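Local coordinates for 457aa long hypothetical protein (Pyrococcus horikoshii, PDB 2CSU) that is of unknown function but combines a Rossmann-type CoA-binding domain with two flavodoxin-like alpha/beta domains related to those of the succinyl-CoA ligase family, at residues T145-G150 against I174-F179; M299-G304 against A374-P379. All blocks are in the same frame, centred on the assembly; numbering follows the deposited sequence.

In the fold
Along the chain, contact 1 (145-150 with 174-179) is complete before contact 2 (299-304 with 374-379) begins. Contact 2 joins two neighbouring parallel strands, 295-300 and 371-377, of a mixed sheet; contact 1 lays the short, weakly bonded segment 148-149 beside the start of strand 175-181, their directions 79° apart, in an earlier sheet that also holds 152-156 and 205-210. The contact centres lie 29 Å apart, with nearest atoms about 15 Å from each other, and they do not touch. The centre of contact 1 is 7 Å from the centre of the chain, that of contact 2 about 27 Å. The two therefore sample separate alpha/beta layers, and contact 2 is also reached by the second subunit.

Contact 1. Residues T145-G150 against I174-F179; sequences TVAKKG and IGFSKF
The F176 ring receives A147 at its edge: the methyl CB lies near the ring plane, 3.7 Å from F176 CD2. Elsewhere the ring meets that of F154 with the planes about 25° apart, well short of a T-shape. F176 has CG beside its own backbone N (chi1 -61°), a rotation that leaves the CD2 edge beside A147 while CB itself points away from segment 145-150. A147 also touches V166 of helix 159-171, a place where a small side chain can meet both neighbours.

The backbones are joined more sparingly. F176 N donates to K148 O at 2.9 Å, with an angle of 143° at the hydrogen. The same oxygen lies 3.0 Å from G175 CA in a C-H...O contact, while K149 O is 3.5 Å from that CA. Glycine suits position 175 because, with no side chain, it lets its CA come close to the K148 and K149 carbonyls. On the N side of K148 a water accepts from K148 N at 2.7 Å and donates to I174 O at 2.6 Å, joining peptide groups too far apart to bond directly. The extended K148 chain leads away to a salt bridge with D173, and S177 OG is held by D203.

Short segment 148-149 thus lies loosely beside strand 175-181, ahead of the beta-alpha-beta crossover in which strand 152-156, helix 159-171 and strand 175-181 follow one another, a unit of the alpha/beta folds, consistent with the flavodoxin-like domain of the succinyl-CoA ligase type.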
ATOM      1  N   THR A 145       9.932   2.240 -17.949  1.00 25.03           N
ATOM      2  CA  THR A 145      10.680   3.252 -17.205  1.00 25.99           C
ATOM      3  C   THR A 145      11.621   2.617 -16.166  1.00 25.78           C
ATOM      4  O   THR A 145      11.314   1.570 -15.591  1.00 24.59           O
ATOM      5  CB  THR A 145       9.707   4.255 -16.514  1.00 27.61           C
ATOM      6  OG1 THR A 145      10.453   5.363 -16.003  1.00 31.08           O
ATOM      7  CG2 THR A 145       8.980   3.595 -15.368  1.00 29.25           C
ATOM      8  N   VAL A 146      12.768   3.250 -15.932  1.00 25.99           N
ATOM      9  CA  VAL A 146      13.756   2.740 -14.984  1.00 26.11           C
ATOM     10  C   VAL A 146      13.295   2.879 -13.525  1.00 27.11           C
ATOM     11  O   VAL A 146      12.646   3.851 -13.146  1.00 27.73           O
ATOM     12  CB  VAL A 146      15.133   3.473 -15.167  1.00 26.88           C
ATOM     13  CG1 VAL A 146      15.073   4.873 -14.567  1.00 26.01           C
ATOM     14  CG2 VAL A 146      16.255   2.663 -14.537  1.00 27.15           C
ATOM     15  N   ALA A 147      13.616   1.893 -12.705  1.00 27.19           N
ATOM     16  CA  ALA A 147      13.223   1.954 -11.311  1.00 29.14           C
ATOM     17  C   ALA A 147      14.129   2.970 -10.617  1.00 29.57           C
ATOM     18  O   ALA A 147      15.165   3.367 -11.168  1.00 29.32           O
ATOM     19  CB  ALA A 147      13.383   0.568 -10.660  1.00 28.82           C
ATOM     20  N   LYS A 148      13.744   3.406  -9.424  1.00 31.06           N
ATOM     21  CA  LYS A 148      14.587   4.337  -8.689  1.00 32.07           C
ATOM     22  C   LYS A 148      15.831   3.594  -8.226  1.00 32.63           C
ATOM     23  O   LYS A 148      15.852   2.366  -8.185  1.00 32.82           O
ATOM     24  CB  LYS A 148      13.859   4.912  -7.479  1.00 33.72           C
ATOM     25  CG  LYS A 148      12.849   5.994  -7.833  1.00 35.72           C
ATOM     26  CD  LYS A 148      12.362   6.713  -6.596  1.00 37.16           C
ATOM     27  CE  LYS A 148      11.647   8.009  -6.946  1.00 38.46           C
ATOM     28  NZ  LYS A 148      11.177   8.696  -5.705  1.00 40.47           N
ATOM     29  N   LYS A 149      16.863   4.346  -7.875  1.00 32.17           N
ATOM     30  CA  LYS A 149      18.117   3.752  -7.408  1.00 32.91           C
ATOM     31  C   LYS A 149      17.934   3.071  -6.047  1.00 31.91           C
ATOM     32  O   LYS A 149      17.196   3.528  -5.188  1.00 32.21           O
ATOM     33  CB  LYS A 149      19.147   4.876  -7.294  1.00 34.37           C
ATOM     34  CG  LYS A 149      20.581   4.382  -7.491  1.00 37.33           C
ATOM     35  CD  LYS A 149      21.580   5.538  -7.553  1.00 40.03           C
ATOM     36  CE  LYS A 149      23.036   5.054  -7.577  1.00 40.83           C
ATOM     37  NZ  LYS A 149      23.452   4.667  -6.230  1.00 43.41           N
ATOM     38  N   GLY A 150      18.606   1.909  -5.884  1.00 30.93           N
ATOM     39  CA  GLY A 150      18.458   1.172  -4.633  1.00 29.95           C
ATOM     40  C   GLY A 150      19.453   0.011  -4.526  1.00 30.21           C
ATOM     41  O   GLY A 150      20.309  -0.206  -5.372  1.00 30.45           O
ATOM     42  N   ILE A 174      10.971   3.592  -3.406  1.00 32.23           N
ATOM     43  CA  ILE A 174      11.927   2.558  -3.072  1.00 31.04           C
ATOM     44  C   ILE A 174      12.492   2.132  -4.412  1.00 29.78           C
ATOM     45  O   ILE A 174      11.785   2.128  -5.409  1.00 29.77           O
ATOM     46  CB  ILE A 174      11.301   1.368  -2.271  1.00 32.27           C
ATOM     47  CG1 ILE A 174       9.979   0.904  -2.880  1.00 32.36           C
ATOM     48  CG2 ILE A 174      11.056   1.812  -0.837  1.00 31.94           C
ATOM     49  CD1 ILE A 174       9.106   0.072  -1.909  1.00 33.64           C
ATOM     50  N   GLY A 175      13.782   1.831  -4.448  1.00 29.32           N
ATOM     51  CA  GLY A 175      14.392   1.449  -5.702  1.00 28.29           C
ATOM     52  C   GLY A 175      15.127   0.125  -5.667  1.00 27.50           C
ATOM     53  O   GLY A 175      15.181  -0.566  -4.651  1.00 27.60           O
ATOM     54  N   PHE A 176      15.702  -0.221  -6.803  1.00 26.36           N
ATOM     55  CA  PHE A 176      16.438  -1.462  -6.936  1.00 25.22           C
ATOM     56  C   PHE A 176      17.825  -1.142  -7.434  1.00 24.70           C
ATOM     57  O   PHE A 176      18.027  -0.146  -8.131  1.00 25.52           O
ATOM     58  CB  PHE A 176      15.759  -2.368  -7.966  1.00 24.05           C
ATOM     59  CG  PHE A 176      14.352  -2.750  -7.615  1.00 23.81           C
ATOM     60  CD1 PHE A 176      14.086  -3.542  -6.504  1.00 23.49           C
ATOM     61  CD2 PHE A 176      13.292  -2.361  -8.432  1.00 23.75           C
ATOM     62  CE1 PHE A 176      12.776  -3.948  -6.216  1.00 23.64           C
ATOM     63  CE2 PHE A 176      11.991  -2.758  -8.157  1.00 23.33           C
ATOM     64  CZ  PHE A 176      11.731  -3.554  -7.048  1.00 22.84           C
ATOM     65  N   SER A 177      18.780  -1.985  -7.073  1.00 24.20           N
ATOM     66  CA  SER A 177      20.140  -1.825  -7.553  1.00 22.93           C
ATOM     67  C   SER A 177      20.101  -2.394  -8.969  1.00 23.40           C
ATOM     68  O   SER A 177      20.480  -1.732  -9.942  1.00 23.07           O
ATOM     69  CB  SER A 177      21.098  -2.634  -6.678  1.00 23.18           C
ATOM     70  OG  SER A 177      20.516  -3.876  -6.301  1.00 23.45           O
ATOM     71  N   LYS A 178      19.606  -3.624  -9.087  1.00 22.89           N
ATOM     72  CA  LYS A 178      19.511  -4.267 -10.395  1.00 23.96           C
ATOM     73  C   LYS A 178      18.148  -4.911 -10.581  1.00 23.76           C
ATOM     74  O   LYS A 178      17.485  -5.271  -9.611  1.00 24.70           O
ATOM     75  CB  LYS A 178      20.597  -5.325 -10.560  1.00 23.06           C
ATOM     76  CG  LYS A 178      21.992  -4.846 -10.271  1.00 24.14           C
ATOM     77  CD  LYS A 178      23.006  -5.943 -10.532  1.00 24.29           C
ATOM     78  CE  LYS A 178      24.417  -5.388 -10.658  1.00 24.38           C
ATOM     79  NZ  LYS A 178      25.017  -4.971  -9.357  1.00 22.66           N
ATOM     80  N   PHE A 179      17.736  -5.028 -11.837  1.00 23.50           N
ATOM     81  CA  PHE A 179      16.464  -5.631 -12.212  1.00 24.00           C
ATOM     82  C   PHE A 179      16.642  -6.610 -13.369  1.00 24.19           C
ATOM     83  O   PHE A 179      17.248  -6.313 -14.392  1.00 24.45           O
ATOM     84  CB  PHE A 179      15.498  -4.513 -12.614  1.00 25.18           C
ATOM     85  CG  PHE A 179      14.251  -5.104 -13.207  1.00 26.42           C
ATOM     86  CD1 PHE A 179      13.202  -5.477 -12.373  1.00 27.90           C
ATOM     87  CD2 PHE A 179      14.141  -5.257 -14.580  1.00 27.45           C
ATOM     88  CE1 PHE A 179      12.040  -6.002 -12.921  1.00 27.47           C
ATOM     89  CE2 PHE A 179      12.970  -5.782 -15.121  1.00 28.66           C
ATOM     90  CZ  PHE A 179      11.916  -6.156 -14.296  1.00 28.48           C
TER
HETATM   91  O   HOH W   1      11.921   2.033  -7.969  1.00 28.05           O

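Contact 2. Residues M299-G304 against A374-P379; sequences MTNAGG and AICVVP
The side-chain amide of N301 grips the backbone of V377 with both its ends. N301 ND2 donates to V377 O at 2.6 Å, nearly straight at 164° and directed at a lone pair, with the acceptor almost in the amide plane; in return N301 OD1 accepts from V377 N at 2.8 Å. This happens where parallel strands 295-300 and 371-377 of a flavodoxin-like alpha/beta domain run out at their C-terminal ends. Asparagine suits the site because its amide offers the donor and acceptor of a peptide group, extending the pairing after the main chain has turned off; chi1 of 72° brings the group over to V377, and the paired bonds should fix its flip.

Earlier in the strands, I375 N bonds to M299 O at 2.8 Å (169°), whereas N301 N reaches I375 O only weakly, at 3.4 Å. I375 O also accepts from Y356 OH. On one face of the sheet, selenomethionine M299 packs beside the small A374; on the other, T300 and I375 meet, with P305 and T309 of helix 303-314 covering I375.

A302, the N-cap residue of that helix, sets CB 3.6 Å from V377 CG2, and A160 of the second subunit packs on both residues. T300 OG1, 3.4 Å from I375 CG2, steadies the turn by donating to A302 O at 2.9 Å.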
HETATM    1  N   MSE A 299       9.000   2.551  19.819  1.00 26.70           N
HETATM    2  CA  MSE A 299       8.767   3.916  20.303  1.00 27.94           C
HETATM    3  C   MSE A 299       7.721   4.529  19.356  1.00 26.73           C
HETATM    4  O   MSE A 299       7.791   4.346  18.139  1.00 26.91           O
HETATM    5  CB  MSE A 299      10.070   4.736  20.335  1.00 29.86           C
HETATM    6  CG  MSE A 299      10.989   4.611  19.118  1.00 33.18           C
HETATM    7 SE   MSE A 299      12.553   5.536  19.326  1.00 38.20          SE
HETATM    8  CE  MSE A 299      12.000   7.042  18.851  1.00 30.55           C
ATOM      9  N   THR A 300       6.748   5.248  19.905  1.00 25.62           N
ATOM     10  CA  THR A 300       5.694   5.812  19.067  1.00 24.94           C
ATOM     11  C   THR A 300       5.056   7.062  19.673  1.00 25.36           C
ATOM     12  O   THR A 300       5.191   7.317  20.878  1.00 25.23           O
ATOM     13  CB  THR A 300       4.565   4.766  18.849  1.00 23.88           C
ATOM     14  OG1 THR A 300       3.574   5.296  17.974  1.00 22.26           O
ATOM     15  CG2 THR A 300       3.882   4.423  20.187  1.00 25.16           C
ATOM     16  N   ASN A 301       4.359   7.830  18.831  1.00 25.05           N
ATOM     17  CA  ASN A 301       3.659   9.031  19.283  1.00 25.29           C
ATOM     18  C   ASN A 301       2.157   8.781  19.211  1.00 24.96           C
ATOM     19  O   ASN A 301       1.350   9.667  19.450  1.00 25.83           O
ATOM     20  CB  ASN A 301       4.057  10.248  18.422  1.00 24.60           C
ATOM     21  CG  ASN A 301       3.484  10.206  17.010  1.00 24.26           C
ATOM     22  OD1 ASN A 301       3.219   9.138  16.447  1.00 23.88           O
ATOM     23  ND2 ASN A 301       3.317  11.387  16.417  1.00 23.23           N
ATOM     24  N   ALA A 302       1.799   7.543  18.892  1.00 25.13           N
ATOM     25  CA  ALA A 302       0.408   7.130  18.767  1.00 25.17           C
ATOM     26  C   ALA A 302       0.231   5.693  19.252  1.00 25.15           C
ATOM     27  O   ALA A 302       0.868   4.773  18.733  1.00 25.32           O
ATOM     28  CB  ALA A 302      -0.031   7.237  17.311  1.00 25.23           C
ATOM     29  N   GLY A 303      -0.633   5.506  20.245  1.00 25.43           N
ATOM     30  CA  GLY A 303      -0.875   4.172  20.777  1.00 25.93           C
ATOM     31  C   GLY A 303      -1.355   3.166  19.738  1.00 26.82           C
ATOM     32  O   GLY A 303      -0.745   2.115  19.565  1.00 28.13           O
ATOM     33  N   GLY A 304      -2.446   3.490  19.051  1.00 27.44           N
ATOM     34  CA  GLY A 304      -3.003   2.597  18.045  1.00 27.52           C
ATOM     35  C   GLY A 304      -1.959   1.935  17.166  1.00 28.59           C
ATOM     36  O   GLY A 304      -1.801   0.714  17.200  1.00 29.23           O
ATOM     37  N   ALA A 374      10.774   2.844  15.069  1.00 28.43           N
ATOM     38  CA  ALA A 374      10.214   4.175  15.316  1.00 26.98           C
ATOM     39  C   ALA A 374       8.897   4.415  14.557  1.00 26.14           C
ATOM     40  O   ALA A 374       8.835   4.403  13.335  1.00 26.58           O
ATOM     41  CB  ALA A 374      11.256   5.214  14.893  1.00 27.75           C
ATOM     42  N   ILE A 375       7.811   4.614  15.337  1.00 25.64           N
ATOM     43  CA  ILE A 375       6.496   4.862  14.734  1.00 25.19           C
ATOM     44  C   ILE A 375       6.033   6.311  14.961  1.00 25.07           C
ATOM     45  O   ILE A 375       6.020   6.828  16.076  1.00 26.04           O
ATOM     46  CB  ILE A 375       5.493   3.896  15.375  1.00 23.33           C
ATOM     47  CG1 ILE A 375       5.901   2.445  15.097  1.00 21.50           C
ATOM     48  CG2 ILE A 375       4.088   4.119  14.780  1.00 23.53           C
ATOM     49  CD1 ILE A 375       4.997   1.440  15.815  1.00 20.27           C
ATOM     50  N   CYS A 376       5.669   6.995  13.855  1.00 25.57           N
ATOM     51  CA  CYS A 376       5.269   8.366  14.027  1.00 25.80           C
ATOM     52  C   CYS A 376       4.127   8.712  13.093  1.00 26.39           C
ATOM     53  O   CYS A 376       4.238   8.683  11.875  1.00 26.48           O
ATOM     54  CB  CYS A 376       6.464   9.251  13.684  1.00 24.93           C
ATOM     55  SG  CYS A 376       6.027  11.006  13.660  1.00 26.41           S
ATOM     56  N   VAL A 377       2.976   8.978  13.712  1.00 26.69           N
ATOM     57  CA  VAL A 377       1.991   9.735  12.984  1.00 27.64           C
ATOM     58  C   VAL A 377       2.444  11.199  12.947  1.00 28.82           C
ATOM     59  O   VAL A 377       2.708  11.829  13.965  1.00 29.26           O
ATOM     60  CB  VAL A 377       0.659   9.601  13.711  1.00 27.93           C
ATOM     61  CG1 VAL A 377      -0.416  10.353  12.933  1.00 28.05           C
ATOM     62  CG2 VAL A 377       0.273   8.138  13.813  1.00 26.48           C
ATOM     63  N   VAL A 378       2.631  11.707  11.718  1.00 30.27           N
ATOM     64  CA  VAL A 378       3.150  13.062  11.587  1.00 30.68           C
ATOM     65  C   VAL A 378       2.093  14.111  11.940  1.00 31.57           C
ATOM     66  O   VAL A 378       1.047  14.231  11.314  1.00 30.48           O
ATOM     67  CB  VAL A 378       3.646  13.258  10.154  1.00 30.76           C
ATOM     68  CG1 VAL A 378       4.067  14.715   9.947  1.00 30.30           C
ATOM     69  CG2 VAL A 378       4.841  12.361   9.904  1.00 29.94           C
ATOM     70  N   PRO A 379       2.383  14.886  13.003  1.00 33.62           N
ATOM     71  CA  PRO A 379       1.468  15.903  13.487  1.00 36.01           C
ATOM     72  C   PRO A 379       1.530  17.155  12.618  1.00 38.37           C
ATOM     73  O   PRO A 379       2.574  17.545  12.113  1.00 39.13           O
ATOM     74  CB  PRO A 379       1.885  16.237  14.915  1.00 34.99           C
ATOM     75  CG  PRO A 379       3.403  16.032  14.923  1.00 34.82           C
ATOM     76  CD  PRO A 379       3.593  14.883  13.820  1.00 33.95           C
TER